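Local coordinates for Lmo2812 protein (Listeria monocytogenes EGD-e, PDB 5ZQA) that is a penicillin-binding protein of the peptidase S11 family and probably trims peptidoglycan as a serine-type D-Ala-D-Ala carboxypeptidase, at residues S62-M67 against T156-A161; A126-G131 against S160-D165. One frame throughout, in Å; residues are numbered along the deposited sequence.

Contact 1 of 2, residues S62-M67 against T156-A161; sequences SLSKLM and TTFVSA
Apolar packing centres on the Phe158 ring, which meets Met67 and Ser64. Met67 CB lies over one face of the Phe158 ring as a CH-pi contact, 4.2 Å from the centroid and 23° off the normal, displaced toward the rim. CG of Met67 is anti to its backbone N (chi1 174°), and bends at chi2 and chi3 bring the methyl back to the aromatic rim, with Met67 CE 3.8 Å from Phe158 CE2. Met143 of helix 139-150 touches both side chains.

Polar contact is made through water. Ser64 OG sits at the edge of the ring, in its plane, 3.9 Å from Phe158 CD1. A water also in that plane donates to Ser64 OG and to Ser160 O (2.8 Å) and accepts from Val159 N (3.0 Å), so three polar groups meet on one water while no direct hydrogen bond joins the segments. Ser64 OG is further bonded to Ala61 O. Ala161 O lies 4.1 Å from Lys65 CA, a loose contact, and is hydrogen-bonded to Thr68 OG1.

Within 62-67, Lys65 NZ donates to Ser62 OG at 2.7 Å, its chain turning at chi4 (75°); Asn124 OD1 and Ser162 O are further partners of NZ. Ser62 and Lys65 fit the SxxK motif at a helix start, with Ser62 the predicted acyl-ester nucleophile and Lys65 the predicted proton acceptor, as in serine penicillin-binding proteins.

Contact 2 of 2, residues A126-G131 against S160-D165; sequences AAETLG and SASGLD
Two torsions bring Glu128 and Ser162 together: Glu128 bends at chi2 (-63°), which turns its carboxylate to the 160-165 loop, and Ser162 holds OG between its backbone N and carbonyl carbon (chi1 59°), facing that carboxylate. Glu128 OE1 then accepts twice from one residue. Ser162 OG donates at 2.7 Å onto the anti lone pair of OE1, whereas Ser162 N, 3.1 Å from OE1, comes from above the carboxylate plane, 46° out of it. The other oxygen, Glu128 OE2, takes a water at 2.6 Å that in turn accepts from Ala161 N, so both oxygens are tied to the loop backbone.

The hydroxyls also shape the loop. Ser162 OG accepts from Leu164 N in an ST turn, with a nearly straight N-H...O angle. Ser160 OG accepts from Gly163 N and donates to Leu164 O at 2.8 Å, in the carbonyl plane on a lone pair.

Small residues permit the close approach. Ala161 CB is 3.3 Å from Ala127 O, and Ala127 CB is 3.7 Å from Ser162 CA; Gly131 CA comes to 4.2 Å from Ala161 CB.

The contact fixes the loop preceding strand 172-173 to helix 124-135. Around it, Leu114 of helix 111-120 touches Ala126 and Leu130, Met118 touches Ala127, and helix 65-77 adds Lys65 against Ala127 and Val72 against Leu130.

Contacts 1 and 2 share Ser160 and Ala161, so a single loop rests on two helices, 65-77 in contact 1 and 124-135 in contact 2; their centres are about 8 Å apart. Both are buried, but contact 1 lies nearer the centre of the chain (8 Å against 12 Å). Both use a bridging water, but only contact 2, where Glu128 remains partly exposed, adds direct hydrogen bonds between its segments. They meet at the predicted active site, where Lys65 NZ is 3.0 Å from Ser162 O, a probable hydrogen bond. Separately, Ser64 OG packs 3.4 Å from Gly163 CA. Glu128, by holding Ser162, may help position the Ser162 carbonyl that Lys65 NZ probably bonds.

Contact 1 of 2, residues S62-M67 against T156-A161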
ATOM      1  N   SER A  62       1.299  -6.881   1.458  1.00  9.96           N
ATOM      2  CA  SER A  62       1.901  -5.575   1.751  1.00  8.25           C
ATOM      3  C   SER A  62       1.018  -4.361   1.448  1.00  8.64           C
ATOM      4  O   SER A  62       1.390  -3.235   1.788  1.00  8.43           O
ATOM      5  CB  SER A  62       3.220  -5.419   0.993  1.00 11.43           C
ATOM      6  OG  SER A  62       4.254  -6.156   1.637  1.00 14.97           O
ATOM      7  N   LEU A  63      -0.137  -4.561   0.826  1.00  7.20           N
ATOM      8  CA  LEU A  63      -1.050  -3.421   0.675  1.00  8.15           C
ATOM      9  C   LEU A  63      -1.459  -2.947   2.067  1.00  7.67           C
ATOM     10  O   LEU A  63      -1.852  -1.790   2.245  1.00  9.33           O
ATOM     11  CB  LEU A  63      -2.274  -3.771  -0.175  1.00  8.32           C
ATOM     12  CG  LEU A  63      -1.980  -4.241  -1.611  1.00  6.97           C
ATOM     13  CD1 LEU A  63      -3.280  -4.544  -2.343  1.00  9.55           C
ATOM     14  CD2 LEU A  63      -1.160  -3.203  -2.367  1.00 10.90           C
ATOM     15  N   SER A  64      -1.325  -3.833   3.061  1.00  7.52           N
ATOM     16  CA  SER A  64      -1.547  -3.474   4.463  1.00  6.99           C
ATOM     17  C   SER A  64      -0.723  -2.277   4.910  1.00  7.74           C
ATOM     18  O   SER A  64      -1.133  -1.534   5.820  1.00  8.00           O
ATOM     19  CB  SER A  64      -1.206  -4.647   5.385  1.00  9.79           C
ATOM     20  OG  SER A  64      -2.011  -5.777   5.118  1.00  9.22           O
ATOM     21  N   LYS A  65       0.437  -2.090   4.286  1.00  7.51           N
ATOM     22  CA  LYS A  65       1.310  -0.986   4.658  1.00  8.77           C
ATOM     23  C   LYS A  65       0.688   0.386   4.422  1.00  7.37           C
ATOM     24  O   LYS A  65       1.139   1.371   5.011  1.00  8.66           O
ATOM     25  CB  LYS A  65       2.633  -1.095   3.906  1.00  8.30           C
ATOM     26  CG  LYS A  65       3.463  -2.306   4.326  1.00  9.00           C
ATOM     27  CD  LYS A  65       4.692  -2.442   3.447  1.00 10.44           C
ATOM     28  CE  LYS A  65       5.671  -3.477   4.003  1.00 11.83           C
ATOM     29  NZ  LYS A  65       5.177  -4.848   3.776  1.00 12.82           N
ATOM     30  N   LEU A  66      -0.358   0.462   3.602  1.00  8.22           N
ATOM     31  CA  LEU A  66      -1.051   1.739   3.427  1.00  7.52           C
ATOM     32  C   LEU A  66      -1.774   2.141   4.709  1.00  8.70           C
ATOM     33  O   LEU A  66      -1.862   3.327   5.023  1.00  7.84           O
ATOM     34  CB  LEU A  66      -2.037   1.680   2.262  1.00  8.67           C
ATOM     35  CG  LEU A  66      -1.347   1.547   0.896  1.00  9.52           C
ATOM     36  CD1 LEU A  66      -2.360   1.376  -0.216  1.00 13.54           C
ATOM     37  CD2 LEU A  66      -0.454   2.756   0.599  1.00 11.24           C
ATOM     38  N   MET A  67      -2.281   1.164   5.459  1.00  8.20           N
ATOM     39  CA  MET A  67      -2.943   1.501   6.715  1.00  8.04           C
ATOM     40  C   MET A  67      -1.900   1.880   7.756  1.00  7.89           C
ATOM     41  O   MET A  67      -2.103   2.817   8.533  1.00  8.63           O
ATOM     42  CB  MET A  67      -3.805   0.349   7.238  1.00  8.26           C
ATOM     43  CG  MET A  67      -4.399   0.636   8.627  1.00  8.19           C
ATOM     44  SD  MET A  67      -5.465   2.094   8.687  1.00 10.27           S
ATOM     45  CE  MET A  67      -7.005   1.408   8.075  1.00 10.91           C
ATOM     46  N   THR A 156     -12.950  -6.425   5.561  1.00 10.72           N
ATOM     47  CA  THR A 156     -11.526  -6.129   5.763  1.00 10.79           C
ATOM     48  C   THR A 156     -11.046  -6.503   7.161  1.00 11.41           C
ATOM     49  O   THR A 156     -11.689  -6.155   8.142  1.00 13.45           O
ATOM     50  CB  THR A 156     -11.232  -4.635   5.536  1.00 11.72           C
ATOM     51  OG1 THR A 156     -11.460  -4.324   4.158  1.00 12.83           O
ATOM     52  CG2 THR A 156      -9.769  -4.287   5.893  1.00 13.34           C
ATOM     53  N   THR A 157      -9.932  -7.230   7.239  1.00 10.79           N
ATOM     54  CA  THR A 157      -9.223  -7.435   8.504  1.00 10.39           C
ATOM     55  C   THR A 157      -7.716  -7.386   8.284  1.00  9.96           C
ATOM     56  O   THR A 157      -7.176  -8.065   7.405  1.00 10.49           O
ATOM     57  CB  THR A 157      -9.579  -8.779   9.188  1.00 14.72           C
ATOM     58  OG1 THR A 157      -9.497  -9.837   8.236  1.00 19.70           O
ATOM     59  CG2 THR A 157     -10.980  -8.756   9.774  1.00 16.84           C
ATOM     60  N   PHE A 158      -7.056  -6.554   9.079  1.00 10.51           N
ATOM     61  CA  PHE A 158      -5.599  -6.473   9.122  1.00  9.81           C
ATOM     62  C   PHE A 158      -5.071  -7.359  10.238  1.00 10.04           C
ATOM     63  O   PHE A 158      -5.707  -7.484  11.287  1.00 11.92           O
ATOM     64  CB  PHE A 158      -5.145  -5.026   9.337  1.00  9.41           C
ATOM     65  CG  PHE A 158      -5.588  -4.086   8.254  1.00  9.68           C
ATOM     66  CD1 PHE A 158      -4.946  -4.077   7.026  1.00 10.07           C
ATOM     67  CD2 PHE A 158      -6.636  -3.199   8.467  1.00  9.89           C
ATOM     68  CE1 PHE A 158      -5.341  -3.220   6.018  1.00 10.39           C
ATOM     69  CE2 PHE A 158      -7.043  -2.334   7.455  1.00 10.55           C
ATOM     70  CZ  PHE A 158      -6.392  -2.349   6.227  1.00  9.44           C
ATOM     71  N   VAL A 159      -3.903  -7.957  10.024  1.00 10.45           N
ATOM     72  CA  VAL A 159      -3.341  -8.876  11.019  1.00 10.30           C
ATOM     73  C   VAL A 159      -1.970  -8.432  11.525  1.00 12.14           C
ATOM     74  O   VAL A 159      -1.482  -8.949  12.534  1.00 12.12           O
ATOM     75  CB  VAL A 159      -3.234 -10.329  10.457  1.00 10.95           C
ATOM     76  CG1 VAL A 159      -4.609 -10.859  10.036  1.00 12.41           C
ATOM     77  CG2 VAL A 159      -2.259 -10.418   9.285  1.00 10.56           C
ATOM     78  N   SER A 160      -1.345  -7.493  10.820  1.00  9.57           N
ATOM     79  CA  SER A 160       0.016  -7.070  11.136  1.00 10.19           C
ATOM     80  C   SER A 160       0.330  -5.758  10.435  1.00 10.28           C
ATOM     81  O   SER A 160      -0.296  -5.430   9.433  1.00  9.46           O
ATOM     82  CB  SER A 160       1.025  -8.138  10.710  1.00  9.39           C
ATOM     83  OG  SER A 160       1.089  -8.229   9.291  1.00  9.64           O
ATOM     84  N   ALA A 161       1.292  -5.004  10.962  1.00  9.28           N
ATOM     85  CA  ALA A 161       1.687  -3.737  10.356  1.00  8.73           C
ATOM     86  C   ALA A 161       2.220  -3.907   8.930  1.00  9.55           C
ATOM     87  O   ALA A 161       2.043  -3.030   8.077  1.00  8.94           O
ATOM     88  CB  ALA A 161       2.733  -3.048  11.222  1.00 10.44           C
TER
HETATM   89  O   HOH W   1      -2.282  -6.570   7.905  1.00  8.97           O

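Contact 2 of 2, residues A126-G131 against S160-D165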
ATOM      1  N   ALA A 126      10.605  -2.676   8.529  1.00  8.71           N
ATOM      2  CA  ALA A 126      10.345  -1.256   8.774  1.00  8.75           C
ATOM      3  C   ALA A 126       8.903  -1.035   9.232  1.00  9.00           C
ATOM      4  O   ALA A 126       8.637  -0.304  10.196  1.00  9.94           O
ATOM      5  CB  ALA A 126      10.648  -0.445   7.533  1.00  9.16           C
ATOM      6  N   ALA A 127       7.969  -1.690   8.552  1.00  7.76           N
ATOM      7  CA  ALA A 127       6.558  -1.586   8.922  1.00  8.17           C
ATOM      8  C   ALA A 127       6.294  -2.090  10.342  1.00  7.97           C
ATOM      9  O   ALA A 127       5.584  -1.450  11.112  1.00 10.15           O
ATOM     10  CB  ALA A 127       5.699  -2.352   7.921  1.00  8.90           C
ATOM     11  N   GLU A 128       6.860  -3.245  10.682  1.00  8.96           N
ATOM     12  CA  GLU A 128       6.626  -3.831  12.004  1.00  8.58           C
ATOM     13  C   GLU A 128       7.198  -2.938  13.101  1.00  9.83           C
ATOM     14  O   GLU A 128       6.608  -2.802  14.177  1.00 11.65           O
ATOM     15  CB  GLU A 128       7.243  -5.230  12.103  1.00  9.36           C
ATOM     16  CG  GLU A 128       6.536  -6.284  11.241  1.00 13.12           C
ATOM     17  CD  GLU A 128       5.104  -6.520  11.666  1.00 15.42           C
ATOM     18  OE1 GLU A 128       4.254  -6.785  10.778  1.00 14.26           O
ATOM     19  OE2 GLU A 128       4.815  -6.451  12.882  1.00 16.80           O
ATOM     20  N   THR A 129       8.335  -2.320  12.803  1.00  9.16           N
ATOM     21  CA  THR A 129       9.023  -1.445  13.754  1.00 10.03           C
ATOM     22  C   THR A 129       8.174  -0.200  14.033  1.00  9.71           C
ATOM     23  O   THR A 129       8.014   0.226  15.183  1.00  9.74           O
ATOM     24  CB  THR A 129      10.405  -1.028  13.222  1.00 11.60           C
ATOM     25  OG1 THR A 129      11.215  -2.192  13.030  1.00 12.45           O
ATOM     26  CG2 THR A 129      11.105  -0.094  14.197  1.00 13.70           C
ATOM     27  N   LEU A 130       7.608   0.370  12.975  1.00  8.69           N
ATOM     28  CA  LEU A 130       6.706   1.518  13.129  1.00  8.72           C
ATOM     29  C   LEU A 130       5.444   1.170  13.924  1.00 10.17           C
ATOM     30  O   LEU A 130       5.036   1.924  14.808  1.00 10.07           O
ATOM     31  CB  LEU A 130       6.329   2.071  11.757  1.00  9.59           C
ATOM     32  CG  LEU A 130       7.471   2.717  10.969  1.00  8.53           C
ATOM     33  CD1 LEU A 130       7.087   2.927   9.510  1.00  9.75           C
ATOM     34  CD2 LEU A 130       7.887   4.037  11.608  1.00 10.91           C
ATOM     35  N   GLY A 131       4.823   0.035  13.612  1.00 10.35           N
ATOM     36  CA  GLY A 131       3.648  -0.395  14.347  1.00  9.45           C
ATOM     37  C   GLY A 131       3.947  -0.592  15.830  1.00 11.26           C
ATOM     38  O   GLY A 131       3.151  -0.197  16.683  1.00 11.77           O
ATOM     39  N   SER A 160      -1.345  -7.493  10.820  1.00  9.57           N
ATOM     40  CA  SER A 160       0.016  -7.070  11.136  1.00 10.19           C
ATOM     41  C   SER A 160       0.330  -5.758  10.435  1.00 10.28           C
ATOM     42  O   SER A 160      -0.296  -5.430   9.433  1.00  9.46           O
ATOM     43  CB  SER A 160       1.025  -8.138  10.710  1.00  9.39           C
ATOM     44  OG  SER A 160       1.089  -8.229   9.291  1.00  9.64           O
ATOM     45  N   ALA A 161       1.292  -5.004  10.962  1.00  9.28           N
ATOM     46  CA  ALA A 161       1.687  -3.737  10.356  1.00  8.73           C
ATOM     47  C   ALA A 161       2.220  -3.907   8.930  1.00  9.55           C
ATOM     48  O   ALA A 161       2.043  -3.030   8.077  1.00  8.94           O
ATOM     49  CB  ALA A 161       2.733  -3.048  11.222  1.00 10.44           C
ATOM     50  N   SER A 162       2.882  -5.035   8.685  1.00  8.29           N
ATOM     51  CA  SER A 162       3.500  -5.296   7.395  1.00  9.08           C
ATOM     52  C   SER A 162       2.559  -5.927   6.382  1.00  9.66           C
ATOM     53  O   SER A 162       2.713  -5.751   5.170  1.00  9.81           O
ATOM     54  CB  SER A 162       4.708  -6.214   7.580  1.00 10.11           C
ATOM     55  OG  SER A 162       4.315  -7.441   8.176  1.00 11.40           O
ATOM     56  N   GLY A 163       1.607  -6.698   6.886  1.00  9.15           N
ATOM     57  CA  GLY A 163       0.794  -7.534   6.025  1.00  8.26           C
ATOM     58  C   GLY A 163       1.304  -8.964   5.946  1.00 10.37           C
ATOM     59  O   GLY A 163       0.730  -9.780   5.229  1.00 10.24           O
ATOM     60  N   LEU A 164       2.394  -9.270   6.645  1.00 11.17           N
ATOM     61  CA  LEU A 164       2.843 -10.655   6.740  1.00 11.09           C
ATOM     62  C   LEU A 164       1.807 -11.443   7.529  1.00 10.83           C
ATOM     63  O   LEU A 164       1.212 -10.910   8.459  1.00 11.63           O
ATOM     64  CB  LEU A 164       4.209 -10.743   7.418  1.00 11.34           C
ATOM     65  CG  LEU A 164       5.414 -10.219   6.633  1.00 13.06           C
ATOM     66  CD1 LEU A 164       6.677 -10.308   7.480  1.00 15.30           C
ATOM     67  CD2 LEU A 164       5.590 -10.993   5.336  1.00 14.35           C
ATOM     68  N   ASP A 165       1.600 -12.705   7.163  1.00 11.86           N
ATOM     69  CA  ASP A 165       0.679 -13.571   7.909  1.00 10.15           C
ATOM     70  C   ASP A 165       1.102 -13.690   9.368  1.00 12.64           C
ATOM     71  O   ASP A 165       2.296 -13.660   9.690  1.00 14.51           O
ATOM     72  CB  ASP A 165       0.625 -14.983   7.314  1.00 11.46           C
ATOM     73  CG  ASP A 165      -0.118 -15.067   5.988  1.00 15.67           C
ATOM     74  OD1 ASP A 165      -0.764 -14.092   5.550  1.00 15.17           O
ATOM     75  OD2 ASP A 165      -0.057 -16.156   5.365  1.00 21.33           O
TER
HETATM   76  O   HOH W   2       2.311  -5.910  13.481  1.00 16.68           O